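Local structure of 5-carboxyvanillate decarboxylase (Sphingomonas paucimobilis, 4L6D) at residues 99-104 with 134-139; 173-178 with 196-201; 275-280 with 312-317. The protein probably catalyses the manganese-dependent decarboxylation of 5-carboxyvanillate to vanillate, using an amidohydrolase-type barrel. One frame throughout, in Å; residues are numbered along the deposited sequence.

Contact 1 (99-104 with 134-139)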
ATOM      1  N   LEU A  99     -27.886  18.137 -10.593  1.00  7.74           N
ATOM      2  CA  LEU A  99     -27.868  17.393 -11.847  1.00  8.64           C
ATOM      3  C   LEU A  99     -27.814  15.883 -11.595  1.00  7.90           C
ATOM      4  O   LEU A  99     -28.451  15.108 -12.307  1.00  9.15           O
ATOM      5  CB  LEU A  99     -26.704  17.853 -12.735  1.00  7.72           C
ATOM      6  CG  LEU A  99     -26.909  19.254 -13.319  1.00  8.68           C
ATOM      7  CD1 LEU A  99     -25.653  19.735 -14.025  1.00 10.62           C
ATOM      8  CD2 LEU A  99     -28.085  19.260 -14.286  1.00 10.23           C
ATOM      9  N   MET A 100     -27.065  15.474 -10.574  1.00  6.81           N
ATOM     10  CA  MET A 100     -27.053  14.068 -10.175  1.00  7.25           C
ATOM     11  C   MET A 100     -28.454  13.591  -9.769  1.00  6.97           C
ATOM     12  O   MET A 100     -28.920  12.540 -10.220  1.00  7.66           O
ATOM     13  CB  MET A 100     -26.082  13.839  -9.016  1.00  9.23           C
ATOM     14  CG  MET A 100     -26.038  12.383  -8.535  1.00  7.78           C
ATOM     15  SD  MET A 100     -25.252  11.289  -9.734  1.00  6.76           S
ATOM     16  CE  MET A 100     -23.532  11.670  -9.448  1.00  6.05           C
ATOM     17  N   ALA A 101     -29.134  14.363  -8.927  1.00  8.33           N
ATOM     18  CA  ALA A 101     -30.491  13.987  -8.515  1.00  7.84           C
ATOM     19  C   ALA A 101     -31.457  13.913  -9.694  1.00  7.97           C
ATOM     20  O   ALA A 101     -32.298  13.018  -9.770  1.00  9.66           O
ATOM     21  CB  ALA A 101     -31.024  14.935  -7.429  1.00  9.65           C
ATOM     22  N   GLN A 102     -31.327  14.845 -10.630  1.00  7.96           N
ATOM     23  CA  GLN A 102     -32.197  14.851 -11.796  1.00  8.88           C
ATOM     24  C   GLN A 102     -31.894  13.683 -12.729  1.00  7.78           C
ATOM     25  O   GLN A 102     -32.806  13.107 -13.326  1.00 10.11           O
ATOM     26  CB  GLN A 102     -32.104  16.186 -12.539  1.00  8.28           C
ATOM     27  CG  GLN A 102     -32.739  17.321 -11.743  1.00  8.58           C
ATOM     28  CD  GLN A 102     -32.404  18.712 -12.260  1.00 13.38           C
ATOM     29  OE1 GLN A 102     -32.002  18.887 -13.408  1.00 15.65           O
ATOM     30  NE2 GLN A 102     -32.560  19.706 -11.397  1.00 18.39           N
ATOM     31  N   THR A 103     -30.617  13.330 -12.843  1.00  7.43           N
ATOM     32  CA  THR A 103     -30.226  12.161 -13.624  1.00  8.78           C
ATOM     33  C   THR A 103     -30.808  10.885 -13.026  1.00 11.14           C
ATOM     34  O   THR A 103     -31.370  10.039 -13.732  1.00 10.86           O
ATOM     35  CB  THR A 103     -28.705  12.053 -13.690  1.00 10.29           C
ATOM     36  OG1 THR A 103     -28.204  13.182 -14.412  1.00 11.59           O
ATOM     37  CG2 THR A 103     -28.280  10.768 -14.397  1.00  9.46           C
ATOM     38  N   VAL A 104     -30.665  10.746 -11.717  1.00  6.90           N
ATOM     39  CA  VAL A 104     -31.227   9.598 -11.029  1.00  7.06           C
ATOM     40  C   VAL A 104     -32.741   9.512 -11.193  1.00  7.21           C
ATOM     41  O   VAL A 104     -33.289   8.454 -11.517  1.00  7.95           O
ATOM     42  CB  VAL A 104     -30.821   9.612  -9.545  1.00  7.39           C
ATOM     43  CG1 VAL A 104     -31.660   8.621  -8.741  1.00 10.46           C
ATOM     44  CG2 VAL A 104     -29.342   9.295  -9.420  1.00  9.10           C
ATOM     45  N   THR A 134     -31.440  15.101   2.830  1.00  7.46           N
ATOM     46  CA  THR A 134     -32.836  15.315   3.199  1.00  7.97           C
ATOM     47  C   THR A 134     -33.723  15.885   2.105  1.00 13.16           C
ATOM     48  O   THR A 134     -34.931  15.649   2.115  1.00 13.30           O
ATOM     49  CB  THR A 134     -32.962  16.215   4.445  1.00 12.12           C
ATOM     50  OG1 THR A 134     -32.534  17.545   4.131  1.00 16.39           O
ATOM     51  CG2 THR A 134     -32.122  15.675   5.572  1.00 12.98           C
ATOM     52  N   GLN A 135     -33.139  16.636   1.173  1.00  9.05           N
ATOM     53  CA  GLN A 135     -33.935  17.279   0.135  1.00  8.43           C
ATOM     54  C   GLN A 135     -33.796  16.550  -1.201  1.00  9.65           C
ATOM     55  O   GLN A 135     -34.805  16.208  -1.828  1.00 11.71           O
ATOM     56  CB  GLN A 135     -33.570  18.760   0.005  1.00 10.73           C
ATOM     57  CG  GLN A 135     -33.691  19.549   1.318  1.00 15.47           C
ATOM     58  CD  GLN A 135     -35.046  19.397   1.999  1.00 22.53           C
ATOM     59  OE1 GLN A 135     -35.120  19.123   3.198  1.00 30.10           O
ATOM     60  NE2 GLN A 135     -36.120  19.579   1.240  1.00 17.49           N
ATOM     61  N   LEU A 136     -32.557  16.313  -1.630  1.00 10.31           N
ATOM     62  CA  LEU A 136     -32.307  15.561  -2.859  1.00  8.79           C
ATOM     63  C   LEU A 136     -32.521  14.064  -2.651  1.00  9.43           C
ATOM     64  O   LEU A 136     -32.799  13.328  -3.597  1.00  9.38           O
ATOM     65  CB  LEU A 136     -30.887  15.806  -3.362  1.00  7.41           C
ATOM     66  CG  LEU A 136     -30.617  17.258  -3.751  1.00  7.88           C
ATOM     67  CD1 LEU A 136     -29.209  17.376  -4.278  1.00  9.84           C
ATOM     68  CD2 LEU A 136     -31.614  17.713  -4.788  1.00  8.48           C
ATOM     69  N   ARG A 137     -32.387  13.627  -1.403  1.00  8.00           N
ATOM     70  CA  ARG A 137     -32.564  12.224  -1.042  1.00  8.49           C
ATOM     71  C   ARG A 137     -31.654  11.304  -1.860  1.00  8.39           C
ATOM     72  O   ARG A 137     -32.039  10.199  -2.257  1.00  9.21           O
ATOM     73  CB  ARG A 137     -34.040  11.817  -1.136  1.00 12.88           C
ATOM     74  CG  ARG A 137     -34.903  12.425  -0.031  1.00 17.97           C
ATOM     75  CD  ARG A 137     -36.385  12.387  -0.377  1.00 27.86           C
ATOM     76  NE  ARG A 137     -36.773  13.559  -1.160  1.00 39.10           N
ATOM     77  CZ  ARG A 137     -37.341  14.651  -0.651  1.00 38.34           C
ATOM     78  NH1 ARG A 137     -37.605  14.724   0.648  1.00 41.86           N
ATOM     79  NH2 ARG A 137     -37.650  15.671  -1.441  1.00 31.25           N
ATOM     80  N   LEU A 138     -30.431  11.761  -2.091  1.00  7.54           N
ATOM     81  CA  LEU A 138     -29.445  10.937  -2.782  1.00  6.35           C
ATOM     82  C   LEU A 138     -28.971   9.769  -1.918  1.00  7.19           C
ATOM     83  O   LEU A 138     -29.263   9.696  -0.721  1.00  8.72           O
ATOM     84  CB  LEU A 138     -28.277  11.781  -3.304  1.00  6.45           C
ATOM     85  CG  LEU A 138     -28.643  12.592  -4.551  1.00  7.94           C
ATOM     86  CD1 LEU A 138     -27.590  13.651  -4.806  1.00  9.21           C
ATOM     87  CD2 LEU A 138     -28.781  11.677  -5.751  1.00 10.59           C
ATOM     88  N   ASN A 139     -28.247   8.847  -2.539  1.00  6.22           N
ATOM     89  CA  ASN A 139     -27.973   7.544  -1.941  1.00  6.20           C
ATOM     90  C   ASN A 139     -26.761   7.506  -1.024  1.00  6.48           C
ATOM     91  O   ASN A 139     -26.589   6.573  -0.235  1.00  8.66           O
ATOM     92  CB  ASN A 139     -27.811   6.520  -3.066  1.00  6.63           C
ATOM     93  CG  ASN A 139     -29.057   6.389  -3.901  1.00  8.43           C
ATOM     94  OD1 ASN A 139     -29.263   7.147  -4.852  1.00  7.00           O
ATOM     95  ND2 ASN A 139     -29.915   5.445  -3.536  1.00  8.34           N
TER

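Contact 2 (173-178 with 196-201). With MN (manganese (II) ion), chain I; VNL (4-hydroxy-3-methoxybenzoate), chain J.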
ATOM      1  N   ILE A 173     -14.839   7.310  -0.279  1.00  4.59           N
ATOM      2  CA  ILE A 173     -13.608   8.067  -0.499  1.00  4.19           C
ATOM      3  C   ILE A 173     -12.894   7.459  -1.689  1.00  4.47           C
ATOM      4  O   ILE A 173     -12.155   6.473  -1.561  1.00  4.97           O
ATOM      5  CB  ILE A 173     -12.695   8.136   0.746  1.00  5.25           C
ATOM      6  CG1 ILE A 173     -13.446   8.782   1.916  1.00  7.62           C
ATOM      7  CG2 ILE A 173     -11.460   8.965   0.423  1.00  7.65           C
ATOM      8  CD1 ILE A 173     -12.639   8.838   3.218  1.00  8.08           C
ATOM      9  N   HIS A 174     -13.157   8.056  -2.848  1.00  5.05           N
ATOM     10  CA  HIS A 174     -12.587   7.651  -4.127  1.00  7.44           C
ATOM     11  C   HIS A 174     -11.162   8.195  -4.208  1.00  6.63           C
ATOM     12  O   HIS A 174     -10.833   9.157  -3.530  1.00  6.16           O
ATOM     13  CB  HIS A 174     -13.463   8.261  -5.224  1.00  6.54           C
ATOM     14  CG  HIS A 174     -13.119   7.813  -6.608  1.00  4.02           C
ATOM     15  ND1 HIS A 174     -12.114   8.395  -7.354  1.00  5.74           N
ATOM     16  CD2 HIS A 174     -13.645   6.836  -7.381  1.00  6.11           C
ATOM     17  CE1 HIS A 174     -12.041   7.797  -8.528  1.00  6.52           C
ATOM     18  NE2 HIS A 174     -12.957   6.846  -8.570  1.00  6.91           N
ATOM     19  N   PRO A 175     -10.296   7.588  -5.031  1.00  4.77           N
ATOM     20  CA  PRO A 175      -8.960   8.186  -5.164  1.00  6.43           C
ATOM     21  C   PRO A 175      -8.912   9.529  -5.906  1.00  7.37           C
ATOM     22  O   PRO A 175      -9.841   9.955  -6.592  1.00  6.20           O
ATOM     23  CB  PRO A 175      -8.175   7.134  -5.971  1.00  5.81           C
ATOM     24  CG  PRO A 175      -8.937   5.852  -5.758  1.00  5.31           C
ATOM     25  CD  PRO A 175     -10.371   6.248  -5.641  1.00  5.36           C
ATOM     26  N   ARG A 176      -7.789  10.208  -5.723  1.00  5.18           N
ATOM     27  CA  ARG A 176      -7.286  11.168  -6.700  1.00  4.77           C
ATOM     28  C   ARG A 176      -5.775  10.969  -6.676  1.00  5.62           C
ATOM     29  O   ARG A 176      -5.272  10.099  -5.968  1.00  6.38           O
ATOM     30  CB  ARG A 176      -7.703  12.612  -6.371  1.00  5.39           C
ATOM     31  CG  ARG A 176      -7.217  13.100  -5.013  1.00  6.93           C
ATOM     32  CD  ARG A 176      -7.653  14.520  -4.721  1.00  6.19           C
ATOM     33  NE  ARG A 176      -6.982  15.498  -5.569  1.00  5.72           N
ATOM     34  CZ  ARG A 176      -7.033  16.808  -5.364  1.00  5.83           C
ATOM     35  NH1 ARG A 176      -7.748  17.282  -4.350  1.00  7.41           N
ATOM     36  NH2 ARG A 176      -6.382  17.634  -6.175  1.00  7.88           N
ATOM     37  N   ALA A 177      -5.047  11.750  -7.457  1.00  5.17           N
ATOM     38  CA  ALA A 177      -3.601  11.590  -7.479  1.00  5.33           C
ATOM     39  C   ALA A 177      -2.980  11.948  -6.124  1.00  6.37           C
ATOM     40  O   ALA A 177      -3.512  12.795  -5.391  1.00  6.12           O
ATOM     41  CB  ALA A 177      -2.991  12.455  -8.586  1.00  5.78           C
ATOM     42  N   PRO A 178      -1.846  11.307  -5.795  1.00  6.67           N
ATOM     43  CA  PRO A 178      -1.051  11.662  -4.616  1.00  5.56           C
ATOM     44  C   PRO A 178      -0.949  13.170  -4.371  1.00  7.80           C
ATOM     45  O   PRO A 178      -0.643  13.936  -5.289  1.00  8.39           O
ATOM     46  CB  PRO A 178       0.313  11.079  -4.955  1.00  6.62           C
ATOM     47  CG  PRO A 178      -0.050   9.801  -5.697  1.00  6.36           C
ATOM     48  CD  PRO A 178      -1.285  10.136  -6.498  1.00  7.52           C
ATOM     49  N   TRP A 196      -0.719   2.867  -9.347  1.00  6.65           N
ATOM     50  CA  TRP A 196      -0.070   2.846  -8.027  1.00  6.44           C
ATOM     51  C   TRP A 196      -0.421   4.021  -7.113  1.00  6.34           C
ATOM     52  O   TRP A 196      -0.825   3.830  -5.966  1.00  5.99           O
ATOM     53  CB  TRP A 196       1.462   2.717  -8.168  1.00  5.93           C
ATOM     54  CG  TRP A 196       2.105   2.318  -6.866  1.00  5.23           C
ATOM     55  CD1 TRP A 196       2.983   3.051  -6.114  1.00  7.31           C
ATOM     56  CD2 TRP A 196       1.879   1.095  -6.142  1.00  5.41           C
ATOM     57  NE1 TRP A 196       3.317   2.358  -4.966  1.00  5.36           N
ATOM     58  CE2 TRP A 196       2.659   1.155  -4.965  1.00  6.15           C
ATOM     59  CE3 TRP A 196       1.088  -0.040  -6.376  1.00  6.52           C
ATOM     60  CZ2 TRP A 196       2.671   0.128  -4.022  1.00  5.06           C
ATOM     61  CZ3 TRP A 196       1.110  -1.071  -5.437  1.00  8.46           C
ATOM     62  CH2 TRP A 196       1.894  -0.975  -4.278  1.00  6.99           C
ATOM     63  N   GLY A 197      -0.265   5.231  -7.623  1.00  5.51           N
ATOM     64  CA  GLY A 197      -0.492   6.423  -6.818  1.00  6.63           C
ATOM     65  C   GLY A 197      -1.872   6.514  -6.186  1.00  5.31           C
ATOM     66  O   GLY A 197      -2.007   6.906  -5.018  1.00  5.16           O
ATOM     67  N   TYR A 198      -2.909   6.177  -6.950  1.00  4.76           N
ATOM     68  CA  TYR A 198      -4.271   6.257  -6.415  1.00  5.11           C
ATOM     69  C   TYR A 198      -4.429   5.468  -5.106  1.00  5.66           C
ATOM     70  O   TYR A 198      -5.028   5.949  -4.151  1.00  6.31           O
ATOM     71  CB  TYR A 198      -5.292   5.764  -7.449  1.00  5.17           C
ATOM     72  CG  TYR A 198      -5.689   6.806  -8.474  1.00  5.88           C
ATOM     73  CD1 TYR A 198      -4.983   8.005  -8.606  1.00  5.97           C
ATOM     74  CD2 TYR A 198      -6.786   6.593  -9.298  1.00  7.98           C
ATOM     75  CE1 TYR A 198      -5.371   8.975  -9.549  1.00  5.40           C
ATOM     76  CE2 TYR A 198      -7.173   7.534 -10.243  1.00  7.15           C
ATOM     77  CZ  TYR A 198      -6.464   8.722 -10.358  1.00  5.64           C
ATOM     78  OH  TYR A 198      -6.874   9.659 -11.284  1.00  8.56           O
ATOM     79  N   GLY A 199      -3.898   4.251  -5.072  1.00  5.40           N
ATOM     80  CA  GLY A 199      -4.026   3.396  -3.903  1.00  4.58           C
ATOM     81  C   GLY A 199      -3.221   3.884  -2.718  1.00  5.23           C
ATOM     82  O   GLY A 199      -3.679   3.809  -1.576  1.00  4.44           O
ATOM     83  N   ILE A 200      -2.020   4.379  -2.976  1.00  5.34           N
ATOM     84  CA  ILE A 200      -1.182   4.887  -1.894  1.00  4.60           C
ATOM     85  C   ILE A 200      -1.788   6.145  -1.263  1.00  6.34           C
ATOM     86  O   ILE A 200      -1.869   6.262  -0.036  1.00  5.51           O
ATOM     87  CB  ILE A 200       0.243   5.177  -2.381  1.00  5.98           C
ATOM     88  CG1 ILE A 200       0.900   3.913  -2.952  1.00  8.44           C
ATOM     89  CG2 ILE A 200       1.071   5.755  -1.241  1.00  7.49           C
ATOM     90  CD1 ILE A 200       0.924   2.742  -1.978  1.00  7.92           C
ATOM     91  N   GLU A 201      -2.234   7.068  -2.109  1.00  5.67           N
ATOM     92  CA  GLU A 201      -2.881   8.291  -1.653  1.00  4.66           C
ATOM     93  C   GLU A 201      -4.117   8.015  -0.795  1.00  6.03           C
ATOM     94  O   GLU A 201      -4.240   8.550   0.317  1.00  5.22           O
ATOM     95  CB  GLU A 201      -3.237   9.144  -2.883  1.00  4.75           C
ATOM     96  CG  GLU A 201      -4.326  10.191  -2.677  1.00  5.72           C
ATOM     97  CD  GLU A 201      -3.930  11.312  -1.734  1.00  5.76           C
ATOM     98  OE1 GLU A 201      -2.718  11.552  -1.517  1.00  5.18           O
ATOM     99  OE2 GLU A 201      -4.866  11.942  -1.203  1.00  8.14           O
TER
HETATM  100 MN    MN I 401     -13.122   5.267 -10.093  1.00  5.68          MN
HETATM  101  C1  VNL J 402      -8.905   6.477 -14.017  1.00  9.41           C
HETATM  102  CO1 VNL J 402      -9.390   5.254 -13.534  1.00  9.82           C
HETATM  103  CO2 VNL J 402      -9.411   7.702 -13.539  1.00 10.71           C
HETATM  104  CM1 VNL J 402     -10.404   5.229 -12.560  1.00 12.26           C
HETATM  105  CM2 VNL J 402     -10.406   7.700 -12.564  1.00 10.80           C
HETATM  106  OM  VNL J 402     -10.958   8.839 -12.038  1.00 11.71           O
HETATM  107  CZ  VNL J 402     -10.924   6.423 -12.063  1.00 10.37           C
HETATM  108  CC  VNL J 402      -7.848   6.480 -15.090  1.00 11.63           C
HETATM  109  CV  VNL J 402     -10.496  10.134 -12.467  1.00  8.34           C
HETATM  110  O1  VNL J 402      -7.594   5.431 -15.742  1.00 12.91           O
HETATM  111  O2  VNL J 402      -7.277   7.563 -15.361  1.00 11.49           O
HETATM  112  O3  VNL J 402     -12.105   6.492 -11.377  1.00 11.87           O
HETATM  113  O   HOH W   1     -15.174   5.868 -10.583  1.00  6.18           O

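Contact 3 (275-280 with 312-317)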
ATOM      1  N   GLU A 275     -10.384  -7.313 -10.174  1.00  4.74           N
ATOM      2  CA  GLU A 275     -11.185  -8.456 -10.601  1.00  4.78           C
ATOM      3  C   GLU A 275     -10.411  -9.743 -10.351  1.00  5.28           C
ATOM      4  O   GLU A 275     -10.063 -10.481 -11.268  1.00  7.59           O
ATOM      5  CB  GLU A 275     -11.586  -8.260 -12.071  1.00  5.04           C
ATOM      6  CG  GLU A 275     -12.422  -6.980 -12.213  1.00  6.05           C
ATOM      7  CD  GLU A 275     -12.662  -6.526 -13.652  1.00  6.88           C
ATOM      8  OE1 GLU A 275     -12.441  -7.311 -14.599  1.00  7.30           O
ATOM      9  OE2 GLU A 275     -13.093  -5.352 -13.813  1.00  6.41           O
ATOM     10  N   SER A 276     -10.150  -9.987  -9.067  1.00  4.41           N
ATOM     11  CA  SER A 276      -9.399 -11.150  -8.616  1.00  4.34           C
ATOM     12  C   SER A 276     -10.235 -11.985  -7.668  1.00  4.84           C
ATOM     13  O   SER A 276     -10.605 -11.522  -6.596  1.00  5.24           O
ATOM     14  CB  SER A 276      -8.144 -10.686  -7.870  1.00  4.44           C
ATOM     15  OG  SER A 276      -7.579 -11.762  -7.131  1.00  5.35           O
ATOM     16  N   HIS A 277     -10.538 -13.220  -8.053  1.00  6.21           N
ATOM     17  CA  HIS A 277     -11.274 -14.091  -7.136  1.00  5.48           C
ATOM     18  C   HIS A 277     -10.508 -14.328  -5.836  1.00  5.87           C
ATOM     19  O   HIS A 277     -11.112 -14.447  -4.770  1.00  6.88           O
ATOM     20  CB  HIS A 277     -11.605 -15.423  -7.798  1.00  4.86           C
ATOM     21  CG  HIS A 277     -12.627 -15.314  -8.884  1.00  4.94           C
ATOM     22  ND1 HIS A 277     -12.707 -16.220  -9.921  1.00  6.70           N
ATOM     23  CD2 HIS A 277     -13.620 -14.414  -9.087  1.00  5.62           C
ATOM     24  CE1 HIS A 277     -13.702 -15.877 -10.720  1.00  7.59           C
ATOM     25  NE2 HIS A 277     -14.264 -14.779 -10.246  1.00  6.63           N
ATOM     26  N   ALA A 278      -9.185 -14.404  -5.917  1.00  4.60           N
ATOM     27  CA  ALA A 278      -8.377 -14.644  -4.723  1.00  5.69           C
ATOM     28  C   ALA A 278      -8.458 -13.474  -3.756  1.00  5.31           C
ATOM     29  O   ALA A 278      -8.569 -13.674  -2.545  1.00  5.11           O
ATOM     30  CB  ALA A 278      -6.915 -14.903  -5.102  1.00  6.65           C
ATOM     31  N   ALA A 279      -8.382 -12.252  -4.284  1.00  5.34           N
ATOM     32  CA  ALA A 279      -8.446 -11.068  -3.437  1.00  5.13           C
ATOM     33  C   ALA A 279      -9.856 -10.909  -2.881  1.00  4.83           C
ATOM     34  O   ALA A 279     -10.040 -10.446  -1.754  1.00  4.91           O
ATOM     35  CB  ALA A 279      -8.039  -9.811  -4.216  1.00  5.59           C
ATOM     36  N   LEU A 280     -10.849 -11.285  -3.682  1.00  4.28           N
ATOM     37  CA  LEU A 280     -12.248 -11.214  -3.240  1.00  5.41           C
ATOM     38  C   LEU A 280     -12.468 -12.180  -2.081  1.00  5.42           C
ATOM     39  O   LEU A 280     -13.058 -11.806  -1.055  1.00  4.34           O
ATOM     40  CB  LEU A 280     -13.206 -11.560  -4.390  1.00  4.06           C
ATOM     41  CG  LEU A 280     -14.686 -11.706  -4.016  1.00  5.85           C
ATOM     42  CD1 LEU A 280     -15.220 -10.399  -3.453  1.00  6.08           C
ATOM     43  CD2 LEU A 280     -15.515 -12.146  -5.218  1.00  7.60           C
ATOM     44  N   THR A 312     -18.936 -15.361 -12.009  1.00  5.80           N
ATOM     45  CA  THR A 312     -18.194 -16.610 -11.913  1.00  5.81           C
ATOM     46  C   THR A 312     -17.435 -16.768 -10.595  1.00  5.61           C
ATOM     47  O   THR A 312     -16.637 -17.697 -10.464  1.00  7.49           O
ATOM     48  CB  THR A 312     -17.177 -16.763 -13.054  1.00  5.92           C
ATOM     49  OG1 THR A 312     -16.208 -15.703 -12.969  1.00  6.85           O
ATOM     50  CG2 THR A 312     -17.878 -16.716 -14.411  1.00  9.40           C
ATOM     51  N   ALA A 313     -17.677 -15.892  -9.622  1.00  6.20           N
ATOM     52  CA  ALA A 313     -16.912 -15.964  -8.373  1.00  6.21           C
ATOM     53  C   ALA A 313     -17.187 -17.282  -7.632  1.00  7.02           C
ATOM     54  O   ALA A 313     -18.345 -17.713  -7.523  1.00  7.39           O
ATOM     55  CB  ALA A 313     -17.219 -14.786  -7.494  1.00  5.99           C
ATOM     56  N   PRO A 314     -16.125 -17.924  -7.121  1.00  6.13           N
ATOM     57  CA  PRO A 314     -16.260 -19.222  -6.452  1.00  6.58           C
ATOM     58  C   PRO A 314     -16.680 -19.048  -4.994  1.00  8.46           C
ATOM     59  O   PRO A 314     -15.929 -19.337  -4.055  1.00 11.49           O
ATOM     60  CB  PRO A 314     -14.857 -19.819  -6.571  1.00  9.11           C
ATOM     61  CG  PRO A 314     -13.963 -18.638  -6.595  1.00  9.27           C
ATOM     62  CD  PRO A 314     -14.714 -17.565  -7.347  1.00  9.03           C
ATOM     63  N   ILE A 315     -17.902 -18.552  -4.836  1.00  6.23           N
ATOM     64  CA  ILE A 315     -18.515 -18.296  -3.543  1.00  7.41           C
ATOM     65  C   ILE A 315     -19.970 -18.740  -3.658  1.00  7.96           C
ATOM     66  O   ILE A 315     -20.507 -18.833  -4.765  1.00  7.88           O
ATOM     67  CB  ILE A 315     -18.427 -16.793  -3.167  1.00  7.15           C
ATOM     68  CG1 ILE A 315     -19.098 -15.938  -4.247  1.00  7.29           C
ATOM     69  CG2 ILE A 315     -16.973 -16.394  -2.959  1.00 10.88           C
ATOM     70  CD1 ILE A 315     -18.985 -14.435  -4.030  1.00  9.09           C
ATOM     71  N   PRO A 316     -20.619 -19.042  -2.524  1.00  6.13           N
ATOM     72  CA  PRO A 316     -22.009 -19.503  -2.570  1.00  6.97           C
ATOM     73  C   PRO A 316     -22.923 -18.435  -3.157  1.00  6.12           C
ATOM     74  O   PRO A 316     -22.579 -17.252  -3.104  1.00  5.80           O
ATOM     75  CB  PRO A 316     -22.341 -19.752  -1.089  1.00  7.61           C
ATOM     76  CG  PRO A 316     -21.019 -20.023  -0.456  1.00 10.52           C
ATOM     77  CD  PRO A 316     -20.050 -19.122  -1.167  1.00  8.42           C
ATOM     78  N   GLU A 317     -24.061 -18.841  -3.703  1.00  6.41           N
ATOM     79  CA  GLU A 317     -24.976 -17.907  -4.359  1.00  6.38           C
ATOM     80  C   GLU A 317     -25.493 -16.819  -3.423  1.00  6.22           C
ATOM     81  O   GLU A 317     -25.670 -15.668  -3.840  1.00  6.77           O
ATOM     82  CB  GLU A 317     -26.148 -18.656  -4.990  1.00  7.15           C
ATOM     83  CG  GLU A 317     -25.771 -19.409  -6.260  1.00  9.68           C
ATOM     84  CD  GLU A 317     -25.211 -18.487  -7.334  1.00  9.13           C
ATOM     85  OE1 GLU A 317     -25.991 -17.713  -7.923  1.00 11.35           O
ATOM     86  OE2 GLU A 317     -23.995 -18.539  -7.593  1.00  8.01           O
TER

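Contact 1 (99-104 with 134-139)
Ala101 and Met100, on helix 86-106 of the barrel's outer layer, pack against Leu136 and Leu138 in the turn that joins helix 122-134 to strand 140-144. The backbones come closest at Ala101 and Leu136, whose CA atoms are 6.1 Å apart, a spacing consistent with the small alanine side chain. Its CB meets one branch of Leu136, CD2, at 3.9 Å. Leu138 uses a single methyl: its CD2 lies 4.0 Å from Met100 CG and equally near Ala101 CA, with Val104 CG2 at a looser 4.4 Å. Met100 touches through the middle of its chain; CG stands anti to the backbone N (chi1 179°), and the bends beyond carry the sulfur and CE away from the turn toward Leu74 of strand 71-76. No hydrogen bond crosses the contact; apolar surface alone joins the segments. Arg137, with positive phi (55°), ends the helical path; it belongs to a second manganese site seen in this protein, its ion not bound to this chain in the model. Asn139 bonds through its side chain to the backbone of Gly113 and Phe332. Such apolar seating of a helix-to-strand turn on a preceding helix belongs to the outer helical layer of a beta/alpha barrel.

Contact 2 (173-178 with 196-201)
Pro175 to Pro178 run past the first turn of helix 197-211, with CA atoms 5.2 Å apart at Pro175 and Tyr198 and 4.8 Å at Pro178 and Glu201, yet no hydrogen bond crosses. At Gly197 a CB would lie too close to Pro178 CG, so the lack of a side chain there probably lets Pro178 sit over the helix start. Pro175 CB presses 3.5 Å from Tyr198 CB, the two side chains crossing at about a right angle. Beyond it, Arg176 O is buried without a polar partner, 3.4 Å from the ring carbon Tyr198 CD1 and as near the Glu201 CG methylene. The Tyr198 ring continues past this carbonyl and turns an edge to the bound vanillate, its plane containing ligand atom CM2.

His174 sets its imidazole by CG standing anti to the backbone N (chi1 -173°). ND1 donates to a lone pair of Pro175 O at 2.9 Å (N-H...O 154°), lying in the carbonyl plane; this limits ring rotation and leaves NE2 to coordinate the manganese at 2.2 Å. Vanillate O3 binds the same ion at 2.0 Å, and a water, Glu8 and Asp297 complete the site. The Glu201 carboxylate is held by Ser145 through OE2 and by Tyr151 and Ser179 N through OE1, while Arg176 pairs with Asp32.

His174 ends strand 171-174, hydrogen-bonded to the loop and strand around Ile143 and Ser145, while Pro175 also touches helix 226-230; Trp196, at the N-cap of helix 197-211, bonds to Thr204 of the second subunit.

Contact 3 (275-280 with 312-317)
Thr312 OG1, bonded to Gln308 O and weakly to Phe309 O, also sits at the edge of the His277 ring, in its plane and 3.4 Å from His277 CE1. The same imidazole hydrogen-bonds through NE2 to Phe309 O, so both side chains reach the carbonyls that finish helix 303-311. His277 CG stands anti to its own carbonyl carbon (chi1 -70°), which turns the ring toward the loop 312-317, between helices 303-311 and 317-331. One face then receives Pro314: its CD lies 3.6 Å from the centroid of the His277 ring and 17° off the normal, a CH-pi contact. Over that face too comes Ala313 CA, 3.5 Å from His277 NE2. Pro314 is the centre of an inverse gamma turn, and Ile315 after it points its CB toward helix 277-287. There Leu280 CD2 meets Ala313 CB at 3.9 Å and, more loosely, Ile315 CD1 at 4.3 Å. The helix itself starts from Ser276, an N-cap whose OG accepts from Ala279 N at 3.0 Å (N-H...O 165°). An alanine in place of His277 is likely to leave Phe309 O without this donor and Pro314 without the ring beneath it, opening a gap between helix and loop. The chemistry thus implies a division of labour: the imidazole edge satisfies a helix end, its face takes the CD of Pro314, and Leu280 adds aliphatic contacts to Ala313 and Ile315.

How the contacts relate
Contact 2 is the core of the three, with every touching residue buried and its centre about 10 Å from the centre of the chain; contacts 1 and 3 are only partly buried, at about 17 and 22 Å. No secondary-structure element is shared: each joins a different pair of neighbouring parts of the barrel, in series along the chain, and none touches another. Chemistry follows position. Contact 1 is wholly aliphatic and lies near a second, peripheral manganese, contact 3 mixes an imidazole face with proline and leucine packing, and contact 2 alone contributes a ligand to the manganese that holds the barrel's vanillate. Contacts 2 and 3 both also reach the second subunit, whereas contact 1 meets no other chain.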